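Local coordinates for protein SVS_variant_AS1 (Streptomyces sp. CWA1, PDB 6TJA) that probably cyclises geranylgeranyl diphosphate to the diterpene spiroviolene, as an engineered ancestral form of a bacterial class I terpene cyclase, at residues A[11-16]-A[225-230]; A[269-274]-A[340-345]. One frame throughout, in Å; residues are numbered along the deposited sequence.

Both contacts illustrate how an all-helical terpene cyclase wraps its non-helical ends round its core helices, each with a long arginine reaching from a helix to a loop carbonyl. In interaction 1 the N-terminal loop lies beside helix 211-231, whereas interaction 2 sets the loop after helix 289-309 against helix 258-283, farther from the centre of the chain. Both are partly buried. The first is small, with an isoleucine under the arginine; the second is larger and adds a water bridge and an aliphatic pair. Their centres stand about 14 Å apart, and Arg269 joins them, reaching from interaction 2 to the Tyr14 carbonyl and the Asp227 carboxylate of interaction 1.

Interaction 1 (A[11-16]-A[225-230]); sequences PPIYCP and ALDNDR
Arg230 and Ile13 account for most of this contact, the arginine leaving helix 211-231 to meet the N-terminal loop over the isoleucine side chain. With CG anti to the backbone N (chi1 175°) and the chain extended as far as NE, Arg230 spans the gap between the backbones. Ile13 CG1 lies under one face of the guanidinium, toward its rim, 3.6 Å from Arg230 NE, and CD1 continues beneath Arg230 NH1 at 3.9 Å. At the edge of the same group, Arg230 NH2 gives a nearly straight hydrogen bond to Pro11 O (2.6 Å, 163° at the hydrogen). The oxygen lies in the guanidinium plane, yet the donor stands above the carbonyl plane; Pro11 is poorly ordered, which makes the finer geometry less certain. One turn back, Asp227 OD2 comes within 4.3 Å of Ile13 CG2, while its carboxylate is salt-bridged to Arg269. The following residues, Asn228 and Asp229, with Ser232, match the start of the metal-binding NSE motif of class I terpene cyclases, so the loop packs beside a probable magnesium-binding helix. Chemically, one edge bond and one apolar face together would limit rotation of the guanidinium, and Ile13 may shield part of it from water.

Interaction 2 (A[269-274]-A[340-345]); sequences RDRILL and SPSPLP
Ser340 meets Arg271 twice, through its side chain and through its carbonyl. Its CB sits over the centre of one guanidinium face, 3.5 Å from Arg271 CZ, while OG, on the same face, turns to Asp338. The Asp338 carboxylate also takes a salt bridge from Arg271 NH2, so one acidic residue just upstream positions both partners. Ser340 O lies alongside the aliphatic part of the arginine, 3.5 Å from Arg271 CG, and receives a hydrogen bond from a water at 2.9 Å. That water donates again to Arg271 O, at 3.1 Å, tying the loop to the helix backbone.

Past Pro341 the chain bends round the arginine tip, and Ser342 O accepts a bond from Arg271 NH1 (3.3 Å, 158° at the hydrogen). The acceptor is near the guanidinium plane, but the donor stands well above the carbonyl plane, so neither oxygen lone pair is addressed squarely. A bend at chi3 (-51°) turns the end of an otherwise extended side chain into this curve of the loop. In the class I terpene synthase fold, an all-helical bundle, helix 258-283 packs its inner side on helix 211-231, where Ile272 touches Met222 and Val223; the proline-rich loop after helix 289-309 covers another part of its surface.

Pro343 O comes next, obliquely placed 3.2 Å from Arg271 NH1. Leu344 then bridges polar and apolar parts of the contact: its CG rests 4.0 Å from Arg271 CD, and CD1 meets Ile272 CD1, the two side chains crossing at about a right angle. Pro345 closes over the other side, its CD lying over the guanidinium face opposite the one that Ser340 covers, 3.6 Å from Arg271 NH1.

Interaction 1 (A[11-16]-A[225-230])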
loop_
_atom_site.group_PDB
_atom_site.type_symbol
_atom_site.label_atom_id
_atom_site.label_comp_id
_atom_site.label_asym_id
_atom_site.label_seq_id
_atom_site.Cartn_x
_atom_site.Cartn_y
_atom_site.Cartn_z
ATOM N N PRO A 11 17.066 23.751 20.018
ATOM C CA PRO A 11 18.471 23.502 19.679
ATOM C C PRO A 11 18.660 23.451 18.160
ATOM O O PRO A 11 17.724 23.112 17.433
ATOM C CB PRO A 11 18.780 22.158 20.372
ATOM C CG PRO A 11 17.433 21.456 20.474
ATOM C CD PRO A 11 16.406 22.567 20.597
ATOM N N PRO A 12 19.852 23.790 17.610
ATOM C CA PRO A 12 20.065 23.722 16.164
ATOM C C PRO A 12 20.078 22.246 15.724
ATOM O O PRO A 12 20.308 21.387 16.550
ATOM C CB PRO A 12 21.404 24.448 15.934
ATOM C CG PRO A 12 22.140 24.319 17.259
ATOM C CD PRO A 12 21.075 24.162 18.334
ATOM N N ILE A 13 19.776 21.989 14.452
ATOM C CA ILE A 13 19.607 20.625 13.875
ATOM C C ILE A 13 20.987 20.014 13.594
ATOM O O ILE A 13 21.821 20.724 12.968
ATOM C CB ILE A 13 18.753 20.706 12.599
ATOM C CG1 ILE A 13 17.419 21.399 12.883
ATOM C CG2 ILE A 13 18.563 19.320 11.982
ATOM C CD1 ILE A 13 16.607 21.703 11.639
ATOM N N TYR A 14 21.225 18.772 14.049
ATOM C CA TYR A 14 22.358 17.900 13.629
ATOM C C TYR A 14 22.049 17.386 12.215
ATOM O O TYR A 14 21.072 16.660 12.042
ATOM C CB TYR A 14 22.576 16.727 14.603
ATOM C CG TYR A 14 23.774 15.875 14.264
ATOM C CD1 TYR A 14 25.032 16.447 14.187
ATOM C CD2 TYR A 14 23.665 14.521 13.957
ATOM C CE1 TYR A 14 26.151 15.703 13.842
ATOM C CE2 TYR A 14 24.779 13.764 13.597
ATOM C CZ TYR A 14 26.029 14.359 13.546
ATOM O OH TYR A 14 27.172 13.678 13.204
ATOM N N CYS A 15 22.786 17.817 11.199
ATOM C CA CYS A 15 22.557 17.337 9.813
ATOM C C CYS A 15 23.811 17.493 8.966
ATOM O O CYS A 15 23.835 18.306 8.035
ATOM C CB CYS A 15 21.406 18.058 9.130
ATOM S SG CYS A 15 20.720 17.087 7.761
ATOM N N PRO A 16 24.803 16.674 9.234
ATOM C CA PRO A 16 26.036 16.740 8.473
ATOM C C PRO A 16 25.901 15.995 7.162
ATOM O O PRO A 16 26.580 15.053 6.963
ATOM C CB PRO A 16 27.024 16.063 9.392
ATOM C CG PRO A 16 26.204 15.093 10.135
ATOM C CD PRO A 16 24.879 15.706 10.330
ATOM N N ALA A 225 10.427 13.277 8.916
ATOM C CA ALA A 225 9.174 13.378 9.696
ATOM C C ALA A 225 9.418 14.152 10.998
ATOM O O ALA A 225 8.636 15.013 11.333
ATOM C CB ALA A 225 8.630 12.005 10.000
ATOM N N LEU A 226 10.440 13.800 11.753
ATOM C CA LEU A 226 10.712 14.401 13.087
ATOM C C LEU A 226 11.278 15.808 12.878
ATOM O O LEU A 226 11.025 16.684 13.712
ATOM C CB LEU A 226 11.681 13.488 13.846
ATOM C CG LEU A 226 11.141 12.128 14.277
ATOM C CD1 LEU A 226 12.228 11.355 14.988
ATOM C CD2 LEU A 226 9.931 12.257 15.173
ATOM N N ASP A 227 12.017 16.034 11.792
ATOM C CA ASP A 227 12.402 17.414 11.395
ATOM C C ASP A 227 11.117 18.193 11.092
ATOM O O ASP A 227 11.018 19.336 11.545
ATOM C CB ASP A 227 13.487 17.403 10.308
ATOM C CG ASP A 227 14.834 16.965 10.863
ATOM O OD1 ASP A 227 14.938 16.808 12.103
ATOM O OD2 ASP A 227 15.745 16.733 10.074
ATOM N N ASN A 228 10.128 17.592 10.426
ATOM C CA ASN A 228 8.835 18.282 10.163
ATOM C C ASN A 228 8.097 18.531 11.497
ATOM O O ASN A 228 7.554 19.636 11.642
ATOM C CB ASN A 228 8.001 17.595 9.074
ATOM C CG ASN A 228 8.606 17.763 7.691
ATOM O OD1 ASN A 228 9.292 18.746 7.431
ATOM N ND2 ASN A 228 8.396 16.796 6.807
ATOM N N ASP A 229 8.112 17.622 12.485
ATOM C CA ASP A 229 7.443 17.912 13.787
ATOM C C ASP A 229 8.113 19.137 14.437
ATOM O O ASP A 229 7.425 19.900 15.129
ATOM C CB ASP A 229 7.465 16.728 14.750
ATOM C CG ASP A 229 6.514 15.604 14.419
ATOM O OD1 ASP A 229 5.858 15.681 13.354
ATOM O OD2 ASP A 229 6.407 14.678 15.269
ATOM N N ARG A 230 9.424 19.286 14.277
ATOM C CA ARG A 230 10.202 20.396 14.879
ATOM C C ARG A 230 9.735 21.700 14.221
ATOM O O ARG A 230 9.313 22.606 14.966
ATOM C CB ARG A 230 11.705 20.148 14.721
ATOM C CG ARG A 230 12.573 21.297 15.207
ATOM C CD ARG A 230 14.005 21.094 14.801
ATOM N NE ARG A 230 14.911 22.034 15.442
ATOM C CZ ARG A 230 15.081 23.311 15.084
ATOM N NH1 ARG A 230 14.381 23.843 14.092
ATOM N NH2 ARG A 230 15.952 24.059 15.737
#

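Interaction 2 (A[269-274]-A[340-345])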
loop_
_atom_site.group_PDB
_atom_site.type_symbol
_atom_site.label_atom_id
_atom_site.label_comp_id
_atom_site.label_asym_id
_atom_site.label_seq_id
_atom_site.Cartn_x
_atom_site.Cartn_y
_atom_site.Cartn_z
ATOM N N ARG A 269 15.850 11.532 17.689
ATOM C CA ARG A 269 15.929 11.866 16.238
ATOM C C ARG A 269 17.394 11.743 15.819
ATOM O O ARG A 269 17.686 11.098 14.793
ATOM C CB ARG A 269 15.305 13.253 16.000
ATOM C CG ARG A 269 15.428 13.809 14.586
ATOM C CD ARG A 269 16.747 14.518 14.431
ATOM N NE ARG A 269 16.935 15.175 13.143
ATOM C CZ ARG A 269 18.119 15.511 12.655
ATOM N NH1 ARG A 269 19.220 15.245 13.339
ATOM N NH2 ARG A 269 18.203 16.105 11.480
ATOM N N ASP A 270 18.288 12.284 16.642
ATOM C CA ASP A 270 19.747 12.239 16.416
ATOM C C ASP A 270 20.234 10.780 16.469
ATOM O O ASP A 270 21.059 10.394 15.639
ATOM C CB ASP A 270 20.455 13.135 17.423
ATOM C CG ASP A 270 20.353 14.627 17.146
ATOM O OD1 ASP A 270 19.742 15.023 16.132
ATOM O OD2 ASP A 270 20.868 15.377 17.975
ATOM N N ARG A 271 19.708 9.975 17.384
ATOM C CA ARG A 271 20.081 8.547 17.464
ATOM C C ARG A 271 19.734 7.884 16.118
ATOM O O ARG A 271 20.564 7.126 15.600
ATOM C CB ARG A 271 19.413 7.916 18.689
ATOM C CG ARG A 271 19.620 6.413 18.740
ATOM C CD ARG A 271 18.901 5.681 19.850
ATOM N NE ARG A 271 19.098 6.242 21.179
ATOM C CZ ARG A 271 19.141 5.519 22.298
ATOM N NH1 ARG A 271 19.126 4.211 22.245
ATOM N NH2 ARG A 271 19.260 6.109 23.466
ATOM N N ILE A 272 18.561 8.174 15.545
ATOM C CA ILE A 272 18.100 7.545 14.276
ATOM C C ILE A 272 19.000 8.032 13.129
ATOM O O ILE A 272 19.390 7.196 12.300
ATOM C CB ILE A 272 16.612 7.817 14.007
ATOM C CG1 ILE A 272 15.722 7.215 15.089
ATOM C CG2 ILE A 272 16.212 7.300 12.640
ATOM C CD1 ILE A 272 14.284 7.707 15.041
ATOM N N LEU A 273 19.368 9.313 13.090
ATOM C CA LEU A 273 20.263 9.814 12.012
ATOM C C LEU A 273 21.644 9.150 12.118
ATOM O O LEU A 273 22.167 8.768 11.094
ATOM C CB LEU A 273 20.376 11.334 12.064
ATOM C CG LEU A 273 21.200 11.929 10.929
ATOM C CD1 LEU A 273 20.722 11.413 9.575
ATOM C CD2 LEU A 273 21.115 13.431 10.986
ATOM N N LEU A 274 22.180 8.958 13.318
ATOM C CA LEU A 274 23.470 8.237 13.526
ATOM C C LEU A 274 23.390 6.791 13.012
ATOM O O LEU A 274 24.347 6.328 12.370
ATOM C CB LEU A 274 23.828 8.251 15.012
ATOM C CG LEU A 274 25.082 9.045 15.373
ATOM C CD1 LEU A 274 25.105 10.424 14.722
ATOM C CD2 LEU A 274 25.183 9.179 16.878
ATOM N N SER A 340 24.040 6.992 21.397
ATOM C CA SER A 340 23.834 5.573 21.582
ATOM C C SER A 340 23.612 4.860 20.287
ATOM O O SER A 340 22.869 5.294 19.478
ATOM C CB SER A 340 22.666 5.309 22.477
ATOM O OG SER A 340 22.780 6.089 23.612
ATOM N N PRO A 341 24.265 3.732 20.128
ATOM C CA PRO A 341 24.234 2.862 18.971
ATOM C C PRO A 341 23.225 1.710 19.058
ATOM O O PRO A 341 23.324 0.788 18.311
ATOM C CB PRO A 341 25.639 2.312 18.971
ATOM C CG PRO A 341 25.940 2.184 20.399
ATOM C CD PRO A 341 25.293 3.321 21.079
ATOM N N SER A 342 22.298 1.750 19.976
ATOM C CA SER A 342 21.343 0.684 20.041
ATOM C C SER A 342 19.950 1.173 19.705
ATOM O O SER A 342 19.733 2.353 19.633
ATOM C CB SER A 342 21.377 0.073 21.421
ATOM O OG SER A 342 21.477 1.035 22.402
ATOM N N PRO A 343 18.993 0.277 19.612
ATOM C CA PRO A 343 17.632 0.706 19.390
ATOM C C PRO A 343 17.094 1.634 20.481
ATOM O O PRO A 343 17.431 1.596 21.625
ATOM C CB PRO A 343 16.871 -0.600 19.429
ATOM C CG PRO A 343 17.805 -1.563 18.912
ATOM C CD PRO A 343 19.127 -1.165 19.449
ATOM N N LEU A 344 16.206 2.484 20.058
ATOM C CA LEU A 344 15.528 3.398 20.912
ATOM C C LEU A 344 14.589 2.729 21.906
ATOM O O LEU A 344 13.781 1.950 21.522
ATOM C CB LEU A 344 14.655 4.281 20.043
ATOM C CG LEU A 344 14.898 5.757 19.972
ATOM C CD1 LEU A 344 14.072 6.361 18.851
ATOM C CD2 LEU A 344 14.506 6.318 21.312
ATOM N N PRO A 345 14.738 3.039 23.188
ATOM C CA PRO A 345 13.805 2.585 24.205
ATOM C C PRO A 345 12.347 2.910 23.887
ATOM O O PRO A 345 12.048 4.041 23.512
ATOM C CB PRO A 345 14.209 3.377 25.451
ATOM C CG PRO A 345 15.670 3.632 25.249
ATOM C CD PRO A 345 15.825 3.849 23.752
HETATM O O HOH W 1 22.138 4.752 16.773
#